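PDB 4FYF: SidF, inhibitor of growth family, member 3 from Legionella pneumophila subsp. pneumophila, which probably acts as a phosphoinositide phosphatase, removing phosphate from the inositol head group of phosphatidylinositol phosphates. Local coordinates for residues E7-Y12 against I310-N315; S223-D228 against N401-T406; K321-Y326 against V347-L352. The protein carries 1 engineered substitution. All blocks are in the same frame, centred on the assembly; numbering follows the deposited sequence.

Interaction 1 of 3, residues E7-Y12 against I310-N315; sequences ENIETY and IDRMTN
Asp311 meets the start of helix 9-16 in two ways: its carbonyl accepts the N-H of Ile9, while its carboxylate only packs against the isoleucine side chain. The backbone bond runs from Ile9 N to Asp311 O at 2.9 Å and is nearly straight at 167°, although the donor lies tilted from the carbonyl plane. Traced outward, the Asp311 side chain begins with CB, which rests 3.5 Å from Glu7 O. Next comes CG, 3.8 Å from Ile9 CB. The tip oxygen OD1 then lies 3.3 Å from Ile9 CB and 3.7 Å from Ile9 CG1; the two side chains cross obliquely, with OD1 against the base of the isoleucine. A first torsion of 74° sets CG between the Asp311 backbone N and carbonyl carbon, which keeps carboxylate and carbonyl on the same neighbour. OD1 also forms a salt bridge to Arg248 of strand 247-254, a strand that Ile9 touches as well.

The geometry is that of two helix ends meeting. Asp311 closes helix 284-311, while Asn8 holds the N-cap position of helix 9-16, so a carbonyl at one C-terminal end receives an N-H of another helix's first turn. Such a pairing would probably be favoured by both helix dipoles. Within segment 7-12, Asn8 N donates to the anti lone pair of Glu7 OE1 over 3.1 Å. Beyond Asp311 the chain turns quickly: Thr314 is already the N-cap of helix 315-320. Arg312 lies at the margin, its guanidinium held by Asp639 and Asp265 in salt bridges.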
loop_
_atom_site.group_PDB
_atom_site.type_symbol
_atom_site.label_atom_id
_atom_site.label_comp_id
_atom_site.label_asym_id
_atom_site.label_seq_id
_atom_site.Cartn_x
_atom_site.Cartn_y
_atom_site.Cartn_z
ATOM N N GLU A 7 14.381 -12.217 -9.421
ATOM C CA GLU A 7 13.651 -13.457 -9.635
ATOM C C GLU A 7 12.164 -13.147 -9.929
ATOM O O GLU A 7 11.611 -12.145 -9.508
ATOM C CB GLU A 7 13.811 -14.358 -8.422
ATOM C CG GLU A 7 13.301 -15.780 -8.555
ATOM C CD GLU A 7 13.986 -16.538 -9.661
ATOM O OE1 GLU A 7 13.509 -16.379 -10.810
ATOM O OE2 GLU A 7 14.974 -17.284 -9.382
ATOM N N ASN A 8 11.554 -13.993 -10.723
ATOM C CA ASN A 8 10.167 -13.925 -11.014
ATOM C C ASN A 8 9.326 -14.061 -9.721
ATOM O O ASN A 8 9.590 -14.915 -8.869
ATOM C CB ASN A 8 9.848 -15.072 -11.954
ATOM C CG ASN A 8 8.372 -15.314 -12.075
ATOM O OD1 ASN A 8 7.688 -14.682 -12.880
ATOM N ND2 ASN A 8 7.872 -16.215 -11.288
ATOM N N ILE A 9 8.289 -13.247 -9.594
ATOM C CA ILE A 9 7.649 -13.113 -8.319
ATOM C C ILE A 9 6.906 -14.391 -7.915
ATOM O O ILE A 9 6.875 -14.781 -6.742
ATOM C CB ILE A 9 6.763 -11.876 -8.291
ATOM C CG1 ILE A 9 6.804 -11.302 -6.878
ATOM C CG2 ILE A 9 5.358 -12.164 -8.832
ATOM C CD1 ILE A 9 5.548 -11.567 -6.133
ATOM N N GLU A 10 6.328 -15.058 -8.897
ATOM C CA GLU A 10 5.672 -16.284 -8.617
ATOM C C GLU A 10 6.675 -17.314 -8.044
ATOM O O GLU A 10 6.425 -17.911 -6.978
ATOM C CB GLU A 10 5.006 -16.781 -9.863
ATOM C CG GLU A 10 4.294 -18.086 -9.691
ATOM C CD GLU A 10 3.680 -18.548 -10.993
ATOM O OE1 GLU A 10 3.010 -19.601 -10.943
ATOM O OE2 GLU A 10 3.874 -17.870 -12.059
ATOM N N THR A 11 7.822 -17.495 -8.692
ATOM C CA THR A 11 8.747 -18.447 -8.153
ATOM C C THR A 11 9.205 -18.019 -6.742
ATOM O O THR A 11 9.243 -18.846 -5.833
ATOM C CB THR A 11 9.885 -18.906 -9.142
ATOM O OG1 THR A 11 11.173 -18.503 -8.662
ATOM C CG2 THR A 11 9.654 -18.459 -10.614
ATOM N N TYR A 12 9.488 -16.739 -6.541
ATOM C CA TYR A 12 9.867 -16.264 -5.199
ATOM C C TYR A 12 8.804 -16.529 -4.095
ATOM O O TYR A 12 9.156 -16.971 -2.998
ATOM C CB TYR A 12 10.291 -14.808 -5.223
ATOM C CG TYR A 12 10.707 -14.202 -3.882
ATOM C CD1 TYR A 12 11.748 -14.742 -3.115
ATOM C CD2 TYR A 12 10.102 -13.046 -3.413
ATOM C CE1 TYR A 12 12.147 -14.148 -1.903
ATOM C CE2 TYR A 12 10.484 -12.455 -2.214
ATOM C CZ TYR A 12 11.507 -12.997 -1.469
ATOM O OH TYR A 12 11.866 -12.390 -0.289
ATOM N N ILE A 310 8.647 -6.221 -14.495
ATOM C CA ILE A 310 9.646 -7.223 -14.779
ATOM C C ILE A 310 9.459 -8.496 -13.954
ATOM O O ILE A 310 9.528 -9.600 -14.492
ATOM C CB ILE A 310 11.124 -6.712 -14.797
ATOM C CG1 ILE A 310 11.436 -6.073 -16.159
ATOM C CG2 ILE A 310 12.106 -7.893 -14.728
ATOM C CD1 ILE A 310 10.979 -4.648 -16.330
ATOM N N ASP A 311 9.178 -8.375 -12.670
ATOM C CA ASP A 311 9.135 -9.611 -11.939
ATOM C C ASP A 311 7.808 -10.356 -12.158
ATOM O O ASP A 311 7.702 -11.533 -11.856
ATOM C CB ASP A 311 9.615 -9.460 -10.468
ATOM C CG ASP A 311 8.598 -8.755 -9.565
ATOM O OD1 ASP A 311 7.379 -8.996 -9.760
ATOM O OD2 ASP A 311 9.017 -8.001 -8.636
ATOM N N ARG A 312 6.830 -9.682 -12.745
ATOM C CA ARG A 312 5.609 -10.357 -13.212
ATOM C C ARG A 312 5.760 -11.111 -14.522
ATOM O O ARG A 312 4.809 -11.714 -15.002
ATOM C CB ARG A 312 4.428 -9.399 -13.252
ATOM C CG ARG A 312 3.871 -9.187 -11.861
ATOM C CD ARG A 312 3.083 -7.910 -11.732
ATOM N NE ARG A 312 1.869 -7.838 -12.559
ATOM C CZ ARG A 312 0.799 -8.611 -12.365
ATOM N NH1 ARG A 312 0.795 -9.524 -11.385
ATOM N NH2 ARG A 312 -0.250 -8.497 -13.149
ATOM N N MET A 313 6.965 -11.125 -15.077
ATOM C CA MET A 313 7.221 -11.829 -16.316
ATOM C C MET A 313 8.083 -13.083 -16.183
ATOM O O MET A 313 9.163 -13.068 -15.576
ATOM C CB MET A 313 7.865 -10.860 -17.281
ATOM C CG MET A 313 6.876 -9.788 -17.703
ATOM S SD MET A 313 7.476 -8.739 -19.022
ATOM C CE MET A 313 8.974 -8.090 -18.378
ATOM N N THR A 314 7.630 -14.178 -16.780
ATOM C CA THR A 314 8.424 -15.415 -16.727
ATOM C C THR A 314 9.565 -15.263 -17.701
ATOM O O THR A 314 9.529 -14.385 -18.573
ATOM C CB THR A 314 7.576 -16.622 -17.125
ATOM O OG1 THR A 314 7.216 -16.487 -18.512
ATOM C CG2 THR A 314 6.263 -16.656 -16.256
ATOM N N ASN A 315 10.582 -16.102 -17.592
ATOM C CA ASN A 315 11.584 -16.156 -18.669
ATOM C C ASN A 315 10.989 -16.267 -20.099
ATOM O O ASN A 315 11.412 -15.529 -20.997
ATOM C CB ASN A 315 12.634 -17.239 -18.408
ATOM C CG ASN A 315 13.543 -16.880 -17.250
ATOM O OD1 ASN A 315 13.259 -15.959 -16.484
ATOM N ND2 ASN A 315 14.622 -17.626 -17.098
#

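Interaction 2 of 3, residues S223-D228 against N401-T406; sequences SEVNRD and NTEVET
The guanidinium of Arg227 and the carboxylate of Glu403 meet at the guanidinium edge: Glu403 OE2 lies near the guanidinium plane, 2.7 Å from Arg227 NH2, in a salt bridge. The two planes are inclined by 25°, and only NH2 makes the approach, so the pairing is single-pronged. Over one face of the guanidinium, toward its rim, stands Val225 O. The remaining nitrogens work elsewhere along the edges. NE makes a weak bond to Glu224 O, with 127° at the hydrogen, and NH1 donates to Tyr210 O outside the two segments. Partners at all three nitrogens, the one at NE weak, probably limit the rotation of the group.

Glu403 reaches it with a chain bent at its second torsion (-116°), the two side chains crossing at about a right angle. Its other oxygen, OE1, lies 3.8 Å from Val225 CG2. Val225 sets its side chain out toward segment 401-406, and its branches are divided between neighbours. CG1 sits 3.6 Å from Thr402 O, whereas CG2 comes within 3.5 Å of Asn401 O. The methyls thus mostly meet carbonyl and carboxylate oxygens, although Val225 CG1 also has a carbon neighbour in Glu403 CB at 3.9 Å. Asn401 OD1 approaches Val225 CB at 3.8 Å. Arg209 and Lys212 also touch Glu403.

Strands 391-397 and 403-416 are antiparallel neighbours joined by a short connection and paired through Val404 and Ile396, that is, a β-hairpin at the margin of the four-stranded mixed sheet; the irregular segment after helix 212-217 lies against the start of its second strand.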
loop_
_atom_site.group_PDB
_atom_site.type_symbol
_atom_site.label_atom_id
_atom_site.label_comp_id
_atom_site.label_asym_id
_atom_site.label_seq_id
_atom_site.Cartn_x
_atom_site.Cartn_y
_atom_site.Cartn_z
ATOM N N SER A 223 26.915 4.731 -8.161
ATOM C CA SER A 223 27.482 3.528 -8.779
ATOM C C SER A 223 27.062 2.163 -8.203
ATOM O O SER A 223 27.137 1.161 -8.924
ATOM C CB SER A 223 29.014 3.642 -8.808
ATOM O OG SER A 223 29.493 4.294 -7.640
ATOM N N GLU A 224 26.642 2.113 -6.930
ATOM C CA GLU A 224 26.214 0.851 -6.280
ATOM C C GLU A 224 24.921 0.293 -6.888
ATOM O O GLU A 224 23.943 1.022 -7.032
ATOM C CB GLU A 224 26.076 1.007 -4.750
ATOM C CG GLU A 224 27.062 0.164 -3.929
ATOM C CD GLU A 224 27.147 0.577 -2.457
ATOM O OE1 GLU A 224 28.214 1.063 -2.038
ATOM O OE2 GLU A 224 26.158 0.423 -1.704
ATOM N N VAL A 225 24.933 -0.985 -7.269
ATOM C CA VAL A 225 23.752 -1.596 -7.886
ATOM C C VAL A 225 22.686 -1.850 -6.809
ATOM O O VAL A 225 21.483 -1.565 -7.013
ATOM C CB VAL A 225 24.098 -2.858 -8.723
ATOM C CG1 VAL A 225 22.839 -3.635 -9.090
ATOM C CG2 VAL A 225 24.895 -2.469 -9.986
ATOM N N ASN A 226 23.135 -2.352 -5.655
ATOM C CA ASN A 226 22.231 -2.644 -4.531
ATOM C C ASN A 226 21.984 -1.379 -3.722
ATOM O O ASN A 226 22.897 -0.871 -3.074
ATOM C CB ASN A 226 22.758 -3.789 -3.642
ATOM C CG ASN A 226 23.030 -5.069 -4.427
ATOM O OD1 ASN A 226 24.134 -5.250 -4.977
ATOM N ND2 ASN A 226 22.030 -5.965 -4.482
ATOM N N ARG A 227 20.737 -0.894 -3.781
ATOM C CA ARG A 227 20.349 0.422 -3.260
ATOM C C ARG A 227 19.117 0.332 -2.322
ATOM O O ARG A 227 18.118 1.066 -2.463
ATOM C CB ARG A 227 20.180 1.430 -4.418
ATOM C CG ARG A 227 21.507 1.949 -4.962
ATOM C CD ARG A 227 21.361 3.160 -5.885
ATOM N NE ARG A 227 21.530 2.798 -7.292
ATOM C CZ ARG A 227 20.538 2.623 -8.156
ATOM N NH1 ARG A 227 19.272 2.799 -7.794
ATOM N NH2 ARG A 227 20.816 2.270 -9.390
ATOM N N ASP A 228 19.211 -0.615 -1.384
ATOM C CA ASP A 228 18.344 -0.703 -0.207
ATOM C C ASP A 228 18.334 0.618 0.567
ATOM O O ASP A 228 19.324 1.376 0.551
ATOM C CB ASP A 228 18.841 -1.814 0.743
ATOM C CG ASP A 228 18.099 -3.145 0.566
ATOM O OD1 ASP A 228 17.193 -3.235 -0.288
ATOM O OD2 ASP A 228 18.434 -4.111 1.294
ATOM N N ASN A 401 24.483 -8.093 -9.250
ATOM C CA ASN A 401 25.358 -6.927 -9.336
ATOM C C ASN A 401 25.293 -6.240 -10.663
ATOM O O ASN A 401 26.243 -5.548 -11.071
ATOM C CB ASN A 401 26.814 -7.259 -9.010
ATOM C CG ASN A 401 27.581 -6.040 -8.511
ATOM O OD1 ASN A 401 27.017 -5.189 -7.800
ATOM N ND2 ASN A 401 28.868 -5.940 -8.884
ATOM N N THR A 402 24.173 -6.443 -11.345
ATOM C CA THR A 402 23.988 -5.828 -12.648
ATOM C C THR A 402 22.698 -5.044 -12.658
ATOM O O THR A 402 21.710 -5.392 -11.978
ATOM C CB THR A 402 23.929 -6.860 -13.786
ATOM O OG1 THR A 402 22.975 -7.872 -13.435
ATOM C CG2 THR A 402 25.346 -7.467 -14.083
ATOM N N GLU A 403 22.714 -3.995 -13.466
ATOM C CA GLU A 403 21.531 -3.222 -13.702
ATOM C C GLU A 403 21.584 -2.473 -15.052
ATOM O O GLU A 403 22.632 -2.478 -15.720
ATOM C CB GLU A 403 21.264 -2.351 -12.461
ATOM C CG GLU A 403 21.184 -0.879 -12.719
ATOM C CD GLU A 403 22.276 -0.115 -12.041
ATOM O OE1 GLU A 403 23.403 -0.105 -12.576
ATOM O OE2 GLU A 403 21.980 0.478 -10.989
ATOM N N VAL A 404 20.453 -1.882 -15.464
ATOM C CA VAL A 404 20.364 -1.095 -16.702
ATOM C C VAL A 404 19.545 0.184 -16.531
ATOM O O VAL A 404 18.719 0.283 -15.625
ATOM C CB VAL A 404 19.757 -1.924 -17.862
ATOM C CG1 VAL A 404 20.709 -3.040 -18.276
ATOM C CG2 VAL A 404 18.406 -2.503 -17.467
ATOM N N GLU A 405 19.761 1.154 -17.414
ATOM C CA GLU A 405 19.005 2.394 -17.377
ATOM C C GLU A 405 18.026 2.450 -18.549
ATOM O O GLU A 405 18.444 2.244 -19.649
ATOM C CB GLU A 405 19.957 3.591 -17.441
ATOM C CG GLU A 405 20.291 4.176 -16.078
ATOM C CD GLU A 405 20.885 5.580 -16.163
ATOM O OE1 GLU A 405 20.259 6.543 -15.630
ATOM O OE2 GLU A 405 21.972 5.716 -16.771
ATOM N N THR A 406 16.732 2.697 -18.293
ATOM C CA THR A 406 15.740 2.972 -19.335
ATOM C C THR A 406 14.897 4.171 -18.952
ATOM O O THR A 406 14.708 4.463 -17.773
ATOM C CB THR A 406 14.610 1.944 -19.361
ATOM O OG1 THR A 406 14.859 0.890 -18.437
ATOM C CG2 THR A 406 14.393 1.433 -20.690
#

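Interaction 3 of 3, residues K321-Y326 against V347-L352; sequences KIPEEY and VEHNPL
Ile322 faces His349 and Lys321 faces Asn350, with CA atoms 6.7 Å apart for Ile322 and His349 and 7.7 Å apart for Lys321 and Asn350, so the two segments run in opposite senses. Both leave helical geometry here, Lys321 just after helix 315-320 and His349 just after helix 335-348. One bond joins the backbone of the first to a side chain of the second: Asn350 ND2 donates to Lys321 O over 2.8 Å, at 155° and with the acceptor close to the amide plane. The same ND2 also bonds Tyr346 O, in the last turn of the helix that precedes it.

These are the C-terminal ends of two successive helices, and the second leads through a three-residue link into strand 352-360 of the four-stranded sheet.

Further along the loop, Tyr326 is brought back by a turn in which its N bonds Pro323 O. Its ring forms an offset stack with the His349 imidazole, centroids of the Tyr326 and His349 rings 4.0 Å apart and planes inclined by 26°. His349 CE1 sits above the centre of the phenol ring, while NE2 comes within 3.3 Å of Tyr326 CG. A first torsion of -60° at His349, with CG beside its backbone N, carries the imidazole to the tyrosine. On the opposite imidazole face lies Glu348 CG, and Pro323 CD meets His349 CB at 4.1 Å.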
loop_
_atom_site.group_PDB
_atom_site.type_symbol
_atom_site.label_atom_id
_atom_site.label_comp_id
_atom_site.label_asym_id
_atom_site.label_seq_id
_atom_site.Cartn_x
_atom_site.Cartn_y
_atom_site.Cartn_z
ATOM N N LYS A 321 9.264 -11.531 -26.116
ATOM C CA LYS A 321 9.284 -10.100 -26.332
ATOM C C LYS A 321 10.666 -9.583 -26.825
ATOM O O LYS A 321 10.832 -8.407 -26.990
ATOM C CB LYS A 321 8.814 -9.411 -25.037
ATOM C CG LYS A 321 7.494 -8.637 -25.093
ATOM C CD LYS A 321 6.302 -9.416 -25.612
ATOM C CE LYS A 321 5.051 -8.580 -25.476
ATOM N NZ LYS A 321 4.662 -8.534 -24.026
ATOM N N ILE A 322 11.625 -10.459 -27.104
ATOM C CA ILE A 322 12.904 -10.059 -27.716
ATOM C C ILE A 322 12.885 -10.446 -29.195
ATOM O O ILE A 322 12.836 -11.634 -29.537
ATOM C CB ILE A 322 14.132 -10.752 -27.022
ATOM C CG1 ILE A 322 14.109 -10.524 -25.505
ATOM C CG2 ILE A 322 15.468 -10.307 -27.620
ATOM C CD1 ILE A 322 15.002 -11.496 -24.753
ATOM N N PRO A 323 12.922 -9.459 -30.107
ATOM C CA PRO A 323 12.789 -9.918 -31.519
ATOM C C PRO A 323 13.784 -11.016 -31.855
ATOM O O PRO A 323 14.910 -11.019 -31.369
ATOM C CB PRO A 323 13.024 -8.647 -32.332
ATOM C CG PRO A 323 12.476 -7.582 -31.388
ATOM C CD PRO A 323 12.898 -7.991 -30.004
ATOM N N GLU A 324 13.323 -11.960 -32.655
ATOM C CA GLU A 324 14.015 -13.198 -32.922
ATOM C C GLU A 324 15.532 -13.038 -33.184
ATOM O O GLU A 324 16.357 -13.828 -32.724
ATOM C CB GLU A 324 13.291 -13.824 -34.103
ATOM C CG GLU A 324 13.897 -15.060 -34.704
ATOM C CD GLU A 324 13.279 -15.331 -36.067
ATOM O OE1 GLU A 324 14.037 -15.611 -37.050
ATOM O OE2 GLU A 324 12.023 -15.220 -36.133
ATOM N N GLU A 325 15.888 -11.984 -33.888
ATOM C CA GLU A 325 17.251 -11.716 -34.278
ATOM C C GLU A 325 18.204 -11.190 -33.182
ATOM O O GLU A 325 19.378 -11.018 -33.482
ATOM C CB GLU A 325 17.148 -10.664 -35.332
ATOM C CG GLU A 325 15.964 -9.796 -34.941
ATOM C CD GLU A 325 15.738 -8.677 -35.885
ATOM O OE1 GLU A 325 14.703 -8.079 -35.755
ATOM O OE2 GLU A 325 16.578 -8.416 -36.782
ATOM N N TYR A 326 17.726 -10.904 -31.957
ATOM C CA TYR A 326 18.608 -10.439 -30.843
ATOM C C TYR A 326 18.828 -11.499 -29.798
ATOM O O TYR A 326 19.633 -11.322 -28.861
ATOM C CB TYR A 326 18.109 -9.155 -30.168
ATOM C CG TYR A 326 18.110 -8.042 -31.146
ATOM C CD1 TYR A 326 19.319 -7.487 -31.577
ATOM C CD2 TYR A 326 16.916 -7.615 -31.737
ATOM C CE1 TYR A 326 19.336 -6.506 -32.536
ATOM C CE2 TYR A 326 16.909 -6.631 -32.695
ATOM C CZ TYR A 326 18.120 -6.081 -33.102
ATOM O OH TYR A 326 18.133 -5.100 -34.072
ATOM N N VAL A 347 14.473 -5.047 -21.956
ATOM C CA VAL A 347 14.440 -3.626 -21.628
ATOM C C VAL A 347 15.027 -2.851 -22.783
ATOM O O VAL A 347 14.506 -1.839 -23.174
ATOM C CB VAL A 347 15.250 -3.297 -20.348
ATOM C CG1 VAL A 347 15.341 -1.783 -20.133
ATOM C CG2 VAL A 347 14.578 -3.915 -19.153
ATOM N N GLU A 348 16.096 -3.372 -23.343
ATOM C CA GLU A 348 16.817 -2.678 -24.369
ATOM C C GLU A 348 15.968 -2.575 -25.662
ATOM O O GLU A 348 16.083 -1.611 -26.417
ATOM C CB GLU A 348 18.195 -3.350 -24.516
ATOM C CG GLU A 348 18.898 -3.329 -25.873
ATOM C CD GLU A 348 20.156 -4.218 -25.863
ATOM O OE1 GLU A 348 20.564 -4.653 -26.956
ATOM O OE2 GLU A 348 20.739 -4.496 -24.765
ATOM N N HIS A 349 15.078 -3.537 -25.882
ATOM C CA HIS A 349 14.287 -3.537 -27.109
ATOM C C HIS A 349 12.803 -3.244 -26.886
ATOM O O HIS A 349 12.026 -3.378 -27.809
ATOM C CB HIS A 349 14.447 -4.871 -27.891
ATOM C CG HIS A 349 15.869 -5.183 -28.319
ATOM N ND1 HIS A 349 16.493 -4.516 -29.306
ATOM C CD2 HIS A 349 16.761 -6.135 -27.880
ATOM C CE1 HIS A 349 17.719 -5.010 -29.486
ATOM N NE2 HIS A 349 17.881 -6.007 -28.622
ATOM N N ASN A 350 12.365 -2.911 -25.682
ATOM C CA ASN A 350 10.946 -2.609 -25.524
ATOM C C ASN A 350 10.714 -1.346 -24.705
ATOM O O ASN A 350 11.208 -1.276 -23.593
ATOM C CB ASN A 350 10.190 -3.796 -24.892
ATOM C CG ASN A 350 10.128 -5.008 -25.817
ATOM O OD1 ASN A 350 9.162 -5.161 -26.567
ATOM N ND2 ASN A 350 11.177 -5.837 -25.813
ATOM N N PRO A 351 9.992 -0.344 -25.275
ATOM C CA PRO A 351 9.480 0.813 -24.543
ATOM C C PRO A 351 8.712 0.251 -23.381
ATOM O O PRO A 351 7.934 -0.690 -23.573
ATOM C CB PRO A 351 8.479 1.463 -25.491
ATOM C CG PRO A 351 8.856 0.988 -26.864
ATOM C CD PRO A 351 9.666 -0.303 -26.713
ATOM N N LEU A 352 8.944 0.807 -22.192
ATOM C CA LEU A 352 8.349 0.331 -20.951
ATOM C C LEU A 352 7.384 1.377 -20.519
ATOM O O LEU A 352 7.714 2.579 -20.538
ATOM C CB LEU A 352 9.399 0.252 -19.845
ATOM C CG LEU A 352 10.091 -1.076 -19.612
ATOM C CD1 LEU A 352 9.875 -2.034 -20.783
ATOM C CD2 LEU A 352 11.562 -0.816 -19.321
#

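From the N terminus, segment 7-12 opens interaction 1, whose loop takes in the six-stranded sheet and closes at 310-315, at the end of helix 284-311. Before that closure, segment 223-228 opens interaction 2, which closes only at 401-406, so the two loops cross. Interaction 3 (321-326 with 347-352) follows interaction 1 in series and is nested within the loop of interaction 2. Interaction 1 ties the N-terminal helix to a long helix; interaction 3 joins the exits of helices 315-320 and 335-348; interaction 2 sets a loop against the hairpin. Interactions 2 and 3 touch where Thr406 meets Val347 and Leu352, while interaction 1 touches neither.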